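Local coordinates for mandelate racemase/muconate lactonizing protein (Alicyclobacillus acidocaldarius LAA1, PDB 3QLD) that belongs to the mandelate racemase/muconate lactonizing group of the enolase superfamily, pairing an enolase-like N-terminal domain with a TIM-barrel-like C-terminal domain, at residues A[217-222]-A[264-269]; A[253-258]-A[284-289]. All blocks are in the same frame, centred on the assembly; numbering follows the deposited sequence.

Contact 1: residues A[217-222]-A[264-269]; sequences LQFIEQ and ARVLNV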
loop_
_atom_site.group_PDB
_atom_site.type_symbol
_atom_site.label_atom_id
_atom_site.label_comp_id
_atom_site.label_asym_id
_atom_site.label_seq_id
_atom_site.Cartn_x
_atom_site.Cartn_y
_atom_site.Cartn_z
ATOM N N LEU A 217 23.224 -16.515 14.945
ATOM C CA LEU A 217 22.430 -16.433 13.690
ATOM C C LEU A 217 22.913 -15.274 12.892
ATOM O O LEU A 217 23.256 -14.254 13.454
ATOM C CB LEU A 217 20.927 -16.250 14.058
ATOM C CG LEU A 217 20.253 -17.378 14.802
ATOM C CD1 LEU A 217 18.873 -16.963 15.317
ATOM C CD2 LEU A 217 20.120 -18.627 13.890
ATOM N N GLN A 218 22.901 -15.395 11.590
ATOM C CA GLN A 218 23.208 -14.294 10.721
ATOM C C GLN A 218 22.162 -13.149 10.867
ATOM O O GLN A 218 22.515 -11.970 10.775
ATOM C CB GLN A 218 23.247 -14.826 9.299
ATOM C CG GLN A 218 23.823 -13.880 8.307
ATOM C CD GLN A 218 23.869 -14.504 6.927
ATOM O OE1 GLN A 218 22.894 -14.423 6.158
ATOM N NE2 GLN A 218 24.959 -15.190 6.632
ATOM N N PHE A 219 20.909 -13.541 11.101
ATOM C CA PHE A 219 19.778 -12.585 11.363
ATOM C C PHE A 219 18.540 -13.405 11.774
ATOM O O PHE A 219 18.517 -14.645 11.621
ATOM C CB PHE A 219 19.448 -11.719 10.111
ATOM C CG PHE A 219 19.158 -12.545 8.848
ATOM C CD1 PHE A 219 17.892 -13.109 8.640
ATOM C CD2 PHE A 219 20.143 -12.686 7.864
ATOM C CE1 PHE A 219 17.641 -13.895 7.490
ATOM C CE2 PHE A 219 19.895 -13.438 6.681
ATOM C CZ PHE A 219 18.622 -14.009 6.515
ATOM N N ILE A 220 17.539 -12.683 12.329
ATOM C CA ILE A 220 16.194 -13.197 12.622
ATOM C C ILE A 220 15.332 -12.288 11.736
ATOM O O ILE A 220 15.380 -11.074 11.904
ATOM C CB ILE A 220 15.809 -13.088 14.107
ATOM C CG1 ILE A 220 16.727 -14.007 14.969
ATOM C CG2 ILE A 220 14.246 -13.458 14.319
ATOM C CD1 ILE A 220 16.573 -13.780 16.431
ATOM N N GLU A 221 14.584 -12.881 10.777
ATOM C CA GLU A 221 13.801 -12.078 9.847
ATOM C C GLU A 221 12.370 -11.863 10.377
ATOM O O GLU A 221 11.763 -12.792 10.915
ATOM C CB GLU A 221 13.709 -12.871 8.534
ATOM C CG GLU A 221 13.136 -12.060 7.352
ATOM C CD GLU A 221 13.384 -12.787 6.042
ATOM O OE1 GLU A 221 13.720 -13.991 6.069
ATOM O OE2 GLU A 221 13.259 -12.164 5.002
ATOM N N GLN A 222 11.873 -10.631 10.249
ATOM C CA GLN A 222 10.441 -10.291 10.560
ATOM C C GLN A 222 9.934 -10.880 11.867
ATOM O O GLN A 222 8.975 -11.635 11.907
ATOM C CB GLN A 222 9.585 -10.713 9.341
ATOM C CG GLN A 222 9.852 -9.852 8.042
ATOM C CD GLN A 222 9.336 -8.392 8.037
ATOM O OE1 GLN A 222 9.950 -7.513 7.413
ATOM N NE2 GLN A 222 8.241 -8.116 8.758
ATOM N N ALA A 264 16.467 -2.304 12.706
ATOM C CA ALA A 264 17.023 -3.520 12.079
ATOM C C ALA A 264 18.423 -3.260 11.557
ATOM O O ALA A 264 18.834 -2.102 11.332
ATOM C CB ALA A 264 16.124 -4.066 10.930
ATOM N N ARG A 265 19.111 -4.350 11.286
ATOM C CA ARG A 265 20.491 -4.255 10.811
ATOM C C ARG A 265 20.754 -4.953 9.478
ATOM O O ARG A 265 21.867 -4.831 8.963
ATOM C CB ARG A 265 21.496 -4.748 11.893
ATOM C CG ARG A 265 21.436 -3.914 13.132
ATOM C CD ARG A 265 22.679 -4.083 13.996
ATOM N NE ARG A 265 22.699 -5.289 14.819
ATOM C CZ ARG A 265 22.249 -5.305 16.074
ATOM N NH1 ARG A 265 22.303 -6.411 16.810
ATOM N NH2 ARG A 265 21.739 -4.182 16.579
ATOM N N VAL A 266 19.778 -5.705 8.950
ATOM C CA VAL A 266 19.907 -6.421 7.690
ATOM C C VAL A 266 18.661 -6.222 6.832
ATOM O O VAL A 266 17.555 -6.234 7.385
ATOM C CB VAL A 266 20.121 -7.934 7.955
ATOM C CG1 VAL A 266 20.102 -8.777 6.662
ATOM C CG2 VAL A 266 21.471 -8.136 8.637
ATOM N N LEU A 267 18.865 -6.007 5.521
ATOM C CA LEU A 267 17.752 -5.794 4.579
ATOM C C LEU A 267 17.685 -6.957 3.612
ATOM O O LEU A 267 18.713 -7.290 2.975
ATOM C CB LEU A 267 17.933 -4.446 3.847
ATOM C CG LEU A 267 16.866 -4.079 2.779
ATOM C CD1 LEU A 267 15.494 -3.853 3.463
ATOM C CD2 LEU A 267 17.293 -2.805 2.038
ATOM N N ASN A 268 16.502 -7.578 3.544
ATOM C CA ASN A 268 16.121 -8.489 2.441
ATOM C C ASN A 268 15.673 -7.627 1.279
ATOM O O ASN A 268 14.635 -6.938 1.344
ATOM C CB ASN A 268 15.061 -9.502 2.900
ATOM C CG ASN A 268 14.595 -10.450 1.806
ATOM O OD1 ASN A 268 14.757 -10.164 0.623
ATOM N ND2 ASN A 268 13.975 -11.534 2.197
ATOM N N VAL A 269 16.511 -7.610 0.246
ATOM C CA VAL A 269 16.242 -6.798 -0.954
ATOM C C VAL A 269 15.480 -7.631 -1.983
ATOM O O VAL A 269 15.915 -8.731 -2.325
ATOM C CB VAL A 269 17.548 -6.320 -1.598
ATOM C CG1 VAL A 269 17.295 -5.692 -3.052
ATOM C CG2 VAL A 269 18.209 -5.273 -0.649
#
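F219 and V266 face each other with their CA atoms 7.2 Å apart, and two residues further along, at E221 and N268, this spacing opens to 8.6 Å. The strands are parallel but not paired: in the TIM-barrel-like sheet strand 243-245 runs between 220-221 and 266-269, and I220 bonds through its backbone to P242 and C244 of the chain leading through that strand. The two segments therefore meet through side chains directed into the barrel interior. There the F219 ring lies obliquely against V266, with CD2 4.1 Å from CG1, the two side chains crossing at about a right angle. With chi1 at 54°, the ring sits between its own backbone N and carbonyl carbon, and W295 of strand 293-296 stacks on it. A broad aromatic ring and a compact branched valine suit this buried, apolar floor. Toward the C-terminal ends of the strands, where TIM barrels carry their active sites, the lining turns polar. E221, with CG anti to the backbone N (chi1 -169°) and the chain extended beyond it, reaches inward; its OE1 forms a salt bridge with K169, while the other oxygen serves N268. The short amide of N268 offers a neutral donor to that carboxylate: ND2 lies 3.0 Å from E221 OE2, the N-H pointing almost straight at it (168°) and the oxygen close to the amide plane.

Contact 2: residues A[253-258]-A[284-289]; sequences RELKLT and LDVAGE. With SO4 (sulfate ion), chain C.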
loop_
_atom_site.group_PDB
_atom_site.type_symbol
_atom_site.label_atom_id
_atom_site.label_comp_id
_atom_site.label_asym_id
_atom_site.label_seq_id
_atom_site.Cartn_x
_atom_site.Cartn_y
_atom_site.Cartn_z
ATOM N N ARG A 253 12.385 5.494 1.817
ATOM C CA ARG A 253 12.036 6.273 3.024
ATOM C C ARG A 253 11.766 5.392 4.278
ATOM O O ARG A 253 12.120 5.772 5.391
ATOM C CB ARG A 253 10.825 7.165 2.779
ATOM C CG ARG A 253 11.161 8.420 1.927
ATOM C CD ARG A 253 9.890 9.043 1.301
ATOM N NE ARG A 253 9.319 8.111 0.332
ATOM C CZ ARG A 253 8.051 8.083 -0.079
ATOM N NH1 ARG A 253 7.149 8.947 0.375
ATOM N NH2 ARG A 253 7.690 7.162 -0.958
ATOM N N GLU A 254 11.124 4.251 4.092
ATOM C CA GLU A 254 10.913 3.323 5.218
ATOM C C GLU A 254 12.253 2.773 5.729
ATOM O O GLU A 254 12.430 2.514 6.895
ATOM C CB GLU A 254 10.023 2.171 4.800
ATOM C CG GLU A 254 8.524 2.317 5.252
ATOM C CD GLU A 254 7.722 1.021 5.003
ATOM O OE1 GLU A 254 7.717 0.536 3.844
ATOM O OE2 GLU A 254 7.103 0.489 5.970
ATOM N N LEU A 255 13.167 2.553 4.809
ATOM C CA LEU A 255 14.532 2.123 5.136
ATOM C C LEU A 255 15.224 3.221 5.904
ATOM O O LEU A 255 15.883 2.932 6.868
ATOM C CB LEU A 255 15.345 1.790 3.876
ATOM C CG LEU A 255 16.786 1.248 4.167
ATOM C CD1 LEU A 255 16.740 -0.064 4.922
ATOM C CD2 LEU A 255 17.521 1.029 2.851
ATOM N N LYS A 256 15.094 4.482 5.484
ATOM C CA LYS A 256 15.604 5.630 6.304
ATOM C C LYS A 256 15.100 5.642 7.746
ATOM O O LYS A 256 15.886 5.866 8.700
ATOM C CB LYS A 256 15.384 7.015 5.618
ATOM C CG LYS A 256 16.351 7.228 4.480
ATOM C CD LYS A 256 16.082 8.587 3.718
ATOM C CE LYS A 256 17.077 8.698 2.547
ATOM N NZ LYS A 256 17.080 10.032 1.843
ATOM N N LEU A 257 13.806 5.377 7.907
ATOM C CA LEU A 257 13.179 5.366 9.219
ATOM C C LEU A 257 13.722 4.150 10.025
ATOM O O LEU A 257 14.042 4.263 11.225
ATOM C CB LEU A 257 11.640 5.277 9.073
ATOM C CG LEU A 257 10.907 5.024 10.410
ATOM C CD1 LEU A 257 11.104 6.215 11.432
ATOM C CD2 LEU A 257 9.447 4.694 10.224
ATOM N N THR A 258 13.790 2.985 9.371
ATOM C CA THR A 258 14.395 1.778 10.011
ATOM C C THR A 258 15.749 2.049 10.618
ATOM O O THR A 258 15.989 1.757 11.805
ATOM C CB THR A 258 14.519 0.625 8.998
ATOM O OG1 THR A 258 13.210 0.257 8.617
ATOM C CG2 THR A 258 15.168 -0.599 9.643
ATOM N N LEU A 284 20.433 0.427 -1.446
ATOM C CA LEU A 284 21.743 -0.066 -1.057
ATOM C C LEU A 284 22.654 1.092 -0.562
ATOM O O LEU A 284 23.468 0.890 0.329
ATOM C CB LEU A 284 22.408 -0.805 -2.216
ATOM C CG LEU A 284 21.763 -2.129 -2.603
ATOM C CD1 LEU A 284 22.580 -2.893 -3.659
ATOM C CD2 LEU A 284 21.512 -3.010 -1.364
ATOM N N ASP A 285 22.512 2.266 -1.167
ATOM C CA ASP A 285 23.249 3.472 -0.737
ATOM C C ASP A 285 22.937 3.730 0.709
ATOM O O ASP A 285 23.844 3.874 1.531
ATOM C CB ASP A 285 22.836 4.725 -1.533
ATOM C CG ASP A 285 23.650 4.885 -2.786
ATOM O OD1 ASP A 285 24.658 4.159 -2.917
ATOM O OD2 ASP A 285 23.293 5.717 -3.663
ATOM N N VAL A 286 21.647 3.826 0.994
ATOM C CA VAL A 286 21.187 4.138 2.348
ATOM C C VAL A 286 21.543 3.039 3.344
ATOM O O VAL A 286 21.919 3.357 4.496
ATOM C CB VAL A 286 19.656 4.475 2.413
ATOM C CG1 VAL A 286 19.157 4.630 3.916
ATOM C CG2 VAL A 286 19.335 5.759 1.649
ATOM N N ALA A 287 21.438 1.763 2.954
ATOM C CA ALA A 287 21.806 0.671 3.891
ATOM C C ALA A 287 23.326 0.672 4.224
ATOM O O ALA A 287 23.752 0.486 5.406
ATOM C CB ALA A 287 21.382 -0.668 3.380
ATOM N N GLY A 288 24.133 0.864 3.180
ATOM C CA GLY A 288 25.609 0.960 3.361
ATOM C C GLY A 288 25.981 2.149 4.268
ATOM O O GLY A 288 26.772 1.965 5.179
ATOM N N GLU A 289 25.396 3.337 4.051
ATOM C CA GLU A 289 25.649 4.546 4.903
ATOM C C GLU A 289 25.314 4.240 6.385
ATOM O O GLU A 289 25.975 4.729 7.338
ATOM C CB GLU A 289 24.776 5.745 4.496
ATOM C CG GLU A 289 24.947 6.395 3.119
ATOM C CD GLU A 289 23.670 7.203 2.650
ATOM O OE1 GLU A 289 23.031 7.937 3.470
ATOM O OE2 GLU A 289 23.286 7.098 1.443
HETATM S S SO4 C . 11.333 6.021 -2.218
HETATM O O1 SO4 C . 10.081 6.305 -2.916
HETATM O O2 SO4 C . 11.731 4.641 -2.472
HETATM O O3 SO4 C . 12.416 6.850 -2.739
HETATM O O4 SO4 C . 11.113 6.302 -0.796
#
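V286 meets both L255 and K256, and this is where helices 253-258 and 284-289 pack tightly. Branched at CB, the valine turns CG1 toward L255 and toward K256 CG, 3.9 Å away, and CG2 toward K256 CE, at 3.8 Å, so the aliphatic part of the lysine lies across it. V286 CB is 4.1 Å from L255 CD2. A chi1 near 180° (-177°) swings the leucine branch away from its own backbone nitrogen and toward the other helix, where CD2 passes the valine to within 4.3 Å of A287 CB; a small alanine leaves room for that leucine tip. The axes run 9.8 Å apart and nearly parallel, at 7°, as expected of neighbouring helices in the outer layer of a beta/alpha barrel; L284 rests on V269 of strand 266-269 beneath them. Outward the contact loosens at the exposed lysine amine, K256 NZ staying 6.5 Å from E289 OE1, too far for a salt bridge. Near the start of helix 252-261 one oxygen, O4, of a sulfate probably from the crystallisation liquor accepts hydrogen bonds from two donors of R253: the backbone N at 3.0 Å and NE, in the guanidinium plane, at 2.8 Å. R105, R282 and the backbone N of V252 also bind this anion.

In the fold
Both contacts lie in the C-terminal, TIM-barrel-like domain, their centres 13 Å apart on the same side of the chain's centre. Along the chain the segments run 217-222, 253-258, 264-269, 284-289, strand alternating with helix; helix 229-238 and strand 243-245 intervene after the first, whereas helix 252-261 and strand 266-269 are consecutive elements of the barrel. Contact 1 belongs to the inside of the sheet, contact 2 to the helical layer around it, and strand 266-269 joins them: V266 and N268 turn inward, whereas L267 and V269 turn out to the helices. L267 CD2 lies 3.9 Å from L255 CD2, joining the outward face of the strand to the helical layer.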